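Local coordinates for protein helicase of the snf2/rad54 family (Sulfolobus solfataricus, PDB 1Z5Z) that forms the C-terminal domain of a SWI2/SNF2-family ATPase that probably uses ATP hydrolysis to move along DNA, at residues 45-56 with 257-266. Residues are numbered along the deposited sequence; the frame is centred on the assembly and turned at random.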
loop_
_atom_site.group_PDB
_atom_site.type_symbol
_atom_site.label_atom_id
_atom_site.label_comp_id
_atom_site.label_asym_id
_atom_site.label_seq_id
_atom_site.Cartn_x
_atom_site.Cartn_y
_atom_site.Cartn_z
ATOM N N TYR A 45 -13.258 -0.008 -7.803
ATOM C CA TYR A 45 -12.875 1.335 -7.384
ATOM C C TYR A 45 -13.973 2.321 -7.762
ATOM O O TYR A 45 -14.402 3.150 -6.953
ATOM C CB TYR A 45 -11.567 1.755 -8.072
ATOM C CG TYR A 45 -10.988 3.064 -7.536
ATOM C CD1 TYR A 45 -9.895 3.052 -6.648
ATOM C CD2 TYR A 45 -11.514 4.299 -7.902
ATOM C CE1 TYR A 45 -9.341 4.247 -6.145
ATOM C CE2 TYR A 45 -10.957 5.506 -7.399
ATOM C CZ TYR A 45 -9.867 5.453 -6.519
ATOM O OH TYR A 45 -9.286 6.604 -6.028
ATOM N N LYS A 46 -14.433 2.236 -9.006
ATOM C CA LYS A 46 -15.466 3.147 -9.478
ATOM C C LYS A 46 -16.795 3.012 -8.722
ATOM O O LYS A 46 -17.413 4.008 -8.345
ATOM C CB LYS A 46 -15.693 2.952 -10.992
ATOM C CG LYS A 46 -16.543 4.078 -11.614
ATOM C CD LYS A 46 -16.538 3.994 -13.129
ATOM C CE LYS A 46 -17.482 5.023 -13.759
ATOM N NZ LYS A 46 -17.754 4.625 -15.190
ATOM N N ALA A 47 -17.224 1.788 -8.478
ATOM C CA ALA A 47 -18.471 1.585 -7.775
ATOM C C ALA A 47 -18.457 2.254 -6.420
ATOM O O ALA A 47 -19.385 2.986 -6.067
ATOM C CB ALA A 47 -18.740 0.103 -7.625
ATOM N N GLU A 48 -17.400 2.010 -5.648
ATOM C CA GLU A 48 -17.272 2.570 -4.306
ATOM C C GLU A 48 -17.225 4.098 -4.340
ATOM O O GLU A 48 -17.738 4.778 -3.433
ATOM C CB GLU A 48 -15.999 1.997 -3.645
ATOM C CG GLU A 48 -15.711 2.483 -2.230
ATOM C CD GLU A 48 -16.922 2.341 -1.268
ATOM O OE1 GLU A 48 -17.671 1.353 -1.385
ATOM O OE2 GLU A 48 -17.114 3.226 -0.401
ATOM N N VAL A 49 -16.612 4.660 -5.378
ATOM C CA VAL A 49 -16.555 6.115 -5.452
ATOM C C VAL A 49 -17.959 6.646 -5.743
ATOM O O VAL A 49 -18.348 7.705 -5.243
ATOM C CB VAL A 49 -15.544 6.606 -6.553
ATOM C CG1 VAL A 49 -15.866 8.060 -6.942
ATOM C CG2 VAL A 49 -14.084 6.475 -6.016
ATOM N N GLU A 50 -18.715 5.901 -6.548
ATOM C CA GLU A 50 -20.082 6.297 -6.881
ATOM C C GLU A 50 -20.974 6.122 -5.651
ATOM O O GLU A 50 -21.808 6.979 -5.352
ATOM C CB GLU A 50 -20.592 5.505 -8.096
ATOM C CG GLU A 50 -20.027 6.112 -9.371
ATOM C CD GLU A 50 -20.562 5.504 -10.646
ATOM O OE1 GLU A 50 -20.158 4.366 -10.979
ATOM O OE2 GLU A 50 -21.386 6.173 -11.324
ATOM N N ASN A 51 -20.771 5.039 -4.913
ATOM C CA ASN A 51 -21.542 4.851 -3.698
ATOM C C ASN A 51 -21.268 6.024 -2.727
ATOM O O ASN A 51 -22.199 6.623 -2.196
ATOM C CB ASN A 51 -21.218 3.491 -3.064
ATOM C CG ASN A 51 -21.829 2.312 -3.859
ATOM O OD1 ASN A 51 -22.820 2.482 -4.584
ATOM N ND2 ASN A 51 -21.251 1.119 -3.711
ATOM N N LEU A 52 -20.011 6.409 -2.524
ATOM C CA LEU A 52 -19.773 7.520 -1.616
ATOM C C LEU A 52 -20.518 8.785 -2.048
ATOM O O LEU A 52 -21.199 9.401 -1.232
ATOM C CB LEU A 52 -18.284 7.847 -1.486
ATOM C CG LEU A 52 -18.059 9.019 -0.523
ATOM C CD1 LEU A 52 -18.594 8.594 0.852
ATOM C CD2 LEU A 52 -16.591 9.404 -0.425
ATOM N N PHE A 53 -20.386 9.191 -3.316
ATOM C CA PHE A 53 -21.064 10.398 -3.753
ATOM C C PHE A 53 -22.569 10.308 -3.845
ATOM O O PHE A 53 -23.229 11.348 -3.880
ATOM C CB PHE A 53 -20.452 10.945 -5.054
ATOM C CG PHE A 53 -19.057 11.473 -4.852
ATOM C CD1 PHE A 53 -17.952 10.737 -5.272
ATOM C CD2 PHE A 53 -18.847 12.641 -4.141
ATOM C CE1 PHE A 53 -16.678 11.156 -4.976
ATOM C CE2 PHE A 53 -17.564 13.064 -3.842
ATOM C CZ PHE A 53 -16.493 12.328 -4.254
ATOM N N ASN A 54 -23.118 9.097 -3.870
ATOM C CA ASN A 54 -24.569 8.925 -3.913
ATOM C C ASN A 54 -25.185 9.247 -2.532
ATOM O O ASN A 54 -26.315 9.696 -2.465
ATOM C CB ASN A 54 -24.914 7.467 -4.241
ATOM C CG ASN A 54 -24.954 7.150 -5.726
ATOM O OD1 ASN A 54 -25.340 6.035 -6.105
ATOM N ND2 ASN A 54 -24.569 8.084 -6.557
ATOM N N ASN A 55 -24.437 9.022 -1.447
ATOM C CA ASN A 55 -24.965 9.225 -0.093
ATOM C C ASN A 55 -24.323 10.293 0.783
ATOM O O ASN A 55 -24.861 10.622 1.841
ATOM C CB ASN A 55 -24.926 7.900 0.667
ATOM C CG ASN A 55 -25.647 6.798 -0.063
ATOM O OD1 ASN A 55 -26.857 6.854 -0.248
ATOM N ND2 ASN A 55 -24.908 5.790 -0.495
ATOM N N ILE A 56 -23.192 10.831 0.347
ATOM C CA ILE A 56 -22.462 11.840 1.097
ATOM C C ILE A 56 -23.235 13.153 1.366
ATOM O O ILE A 56 -22.972 13.846 2.352
ATOM C CB ILE A 56 -21.152 12.167 0.372
ATOM C CG1 ILE A 56 -20.352 13.226 1.140
ATOM C CG2 ILE A 56 -21.471 12.629 -1.039
ATOM C CD1 ILE A 56 -19.029 12.753 1.711
ATOM N N THR A 257 -17.026 18.549 -0.857
ATOM C CA THR A 257 -17.366 17.417 -1.703
ATOM C C THR A 257 -16.693 17.478 -3.083
ATOM O O THR A 257 -16.383 16.442 -3.681
ATOM C CB THR A 257 -18.865 17.346 -1.900
ATOM O OG1 THR A 257 -19.470 16.997 -0.648
ATOM C CG2 THR A 257 -19.225 16.301 -2.979
ATOM N N GLU A 258 -16.480 18.696 -3.581
ATOM C CA GLU A 258 -15.863 18.884 -4.890
ATOM C C GLU A 258 -14.376 18.588 -4.790
ATOM O O GLU A 258 -13.829 17.896 -5.640
ATOM C CB GLU A 258 -16.078 20.318 -5.392
ATOM N N GLU A 259 -13.724 19.132 -3.768
ATOM C CA GLU A 259 -12.314 18.869 -3.552
ATOM C C GLU A 259 -12.085 17.380 -3.342
ATOM O O GLU A 259 -11.111 16.813 -3.860
ATOM C CB GLU A 259 -11.810 19.617 -2.329
ATOM C CG GLU A 259 -11.588 21.095 -2.554
ATOM C CD GLU A 259 -11.341 21.819 -1.250
ATOM O OE1 GLU A 259 -10.610 22.825 -1.276
ATOM O OE2 GLU A 259 -11.880 21.381 -0.204
ATOM N N LEU A 260 -12.984 16.742 -2.592
ATOM C CA LEU A 260 -12.861 15.309 -2.333
ATOM C C LEU A 260 -12.912 14.504 -3.652
ATOM O O LEU A 260 -12.116 13.590 -3.883
ATOM C CB LEU A 260 -13.984 14.842 -1.406
ATOM C CG LEU A 260 -13.980 13.343 -1.064
ATOM C CD1 LEU A 260 -12.730 13.021 -0.263
ATOM C CD2 LEU A 260 -15.235 12.963 -0.286
ATOM N N ARG A 261 -13.836 14.855 -4.525
ATOM C CA ARG A 261 -13.978 14.135 -5.791
ATOM C C ARG A 261 -12.704 14.222 -6.639
ATOM O O ARG A 261 -12.372 13.289 -7.367
ATOM C CB ARG A 261 -15.176 14.697 -6.571
ATOM C CG ARG A 261 -15.501 13.951 -7.859
ATOM C CD ARG A 261 -16.802 14.447 -8.504
ATOM N NE ARG A 261 -17.680 13.297 -8.706
ATOM C CZ ARG A 261 -18.891 13.170 -8.182
ATOM N NH1 ARG A 261 -19.374 14.140 -7.433
ATOM N NH2 ARG A 261 -19.590 12.056 -8.379
ATOM N N LYS A 262 -11.991 15.330 -6.524
ATOM C CA LYS A 262 -10.743 15.544 -7.274
ATOM C C LYS A 262 -9.698 14.536 -6.760
ATOM O O LYS A 262 -8.922 13.919 -7.512
ATOM C CB LYS A 262 -10.254 16.996 -7.052
ATOM C CG LYS A 262 -9.816 17.760 -8.323
ATOM C CD LYS A 262 -10.836 17.619 -9.477
ATOM C CE LYS A 262 -11.788 18.818 -9.630
ATOM N NZ LYS A 262 -12.740 18.581 -10.750
ATOM N N VAL A 263 -9.704 14.348 -5.449
ATOM C CA VAL A 263 -8.759 13.439 -4.839
ATOM C C VAL A 263 -9.027 11.964 -5.098
ATOM O O VAL A 263 -8.105 11.236 -5.492
ATOM C CB VAL A 263 -8.696 13.673 -3.333
ATOM C CG1 VAL A 263 -7.851 12.576 -2.658
ATOM C CG2 VAL A 263 -8.106 15.071 -3.089
ATOM N N ILE A 264 -10.276 11.524 -4.961
ATOM C CA ILE A 264 -10.552 10.085 -5.114
ATOM C C ILE A 264 -11.180 9.480 -6.387
ATOM O O ILE A 264 -11.076 8.275 -6.645
ATOM C CB ILE A 264 -11.391 9.592 -3.917
ATOM C CG1 ILE A 264 -12.858 9.986 -4.091
ATOM C CG2 ILE A 264 -10.838 10.191 -2.607
ATOM C CD1 ILE A 264 -13.741 9.614 -2.893
ATOM N N GLU A 265 -11.833 10.299 -7.196
ATOM C CA GLU A 265 -12.458 9.762 -8.382
ATOM C C GLU A 265 -11.407 9.168 -9.331
ATOM O O GLU A 265 -10.324 9.686 -9.444
ATOM C CB GLU A 265 -13.247 10.892 -9.041
ATOM C CG GLU A 265 -13.725 10.675 -10.416
ATOM C CD GLU A 265 -14.839 11.657 -10.725
ATOM O OE1 GLU A 265 -16.020 11.389 -10.347
ATOM O OE2 GLU A 265 -14.500 12.707 -11.297
ATOM N N LEU A 266 -11.739 8.084 -10.003
ATOM C CA LEU A 266 -10.815 7.451 -10.923
ATOM C C LEU A 266 -10.632 8.312 -12.180
ATOM O O LEU A 266 -11.607 8.613 -12.851
ATOM C CB LEU A 266 -11.367 6.091 -11.310
ATOM C CG LEU A 266 -10.402 5.116 -12.011
ATOM C CD1 LEU A 266 -9.247 4.701 -11.087
ATOM C CD2 LEU A 266 -11.188 3.888 -12.444
#
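Phe53 and Arg261 carry the polar-aromatic part of this antiparallel helix pair, whose segment axes run 11.5 Å apart at 176°. The Arg261 guanidinium lies flat over one face of the Phe53 ring in a cation-pi stack, its CZ 4.0 Å from the ring centroid and the planes 26° apart. A bend at chi3 (-126°) folds the arginine back over the ring, and Glu265 OE1 fixes its rotation by a salt bridge to Arg261 NE (3.0 Å), the carboxylate oxygen lying in the guanidinium plane. Phe53 is also a knob in the hole formed by Thr257, Leu260, Arg261 and Ile264, its CZ 3.5 Å from Arg261 CA. An alanine in place of Phe53 is likely to leave this hole unfilled and the guanidinium without its stacking face.

Apolar contacts fill the rest of the interface: Leu52 and Leu260 meet tip to tip, CD2 to CD2 at 3.8 Å, while Ile264 is the reciprocal knob among Tyr45, Val49, Leu52 and Phe53. At the far end Leu266 CD1 makes a CH-pi contact over one face of the Tyr45 ring, 4.2 Å from its centroid.

Tyr45 OH hydrogen-bonds to Leu226 N, just where helix 226-236 begins. Leu52 and Ile56 pack on helix 61-78, and Thr257 OG1 hydrogen-bonds to Arg64 of that helix, so that helix 257-264, near the chain's C-terminus, is tied to both helices 39-55 and 61-78, which follow strand 29-35 at the sheet's edge.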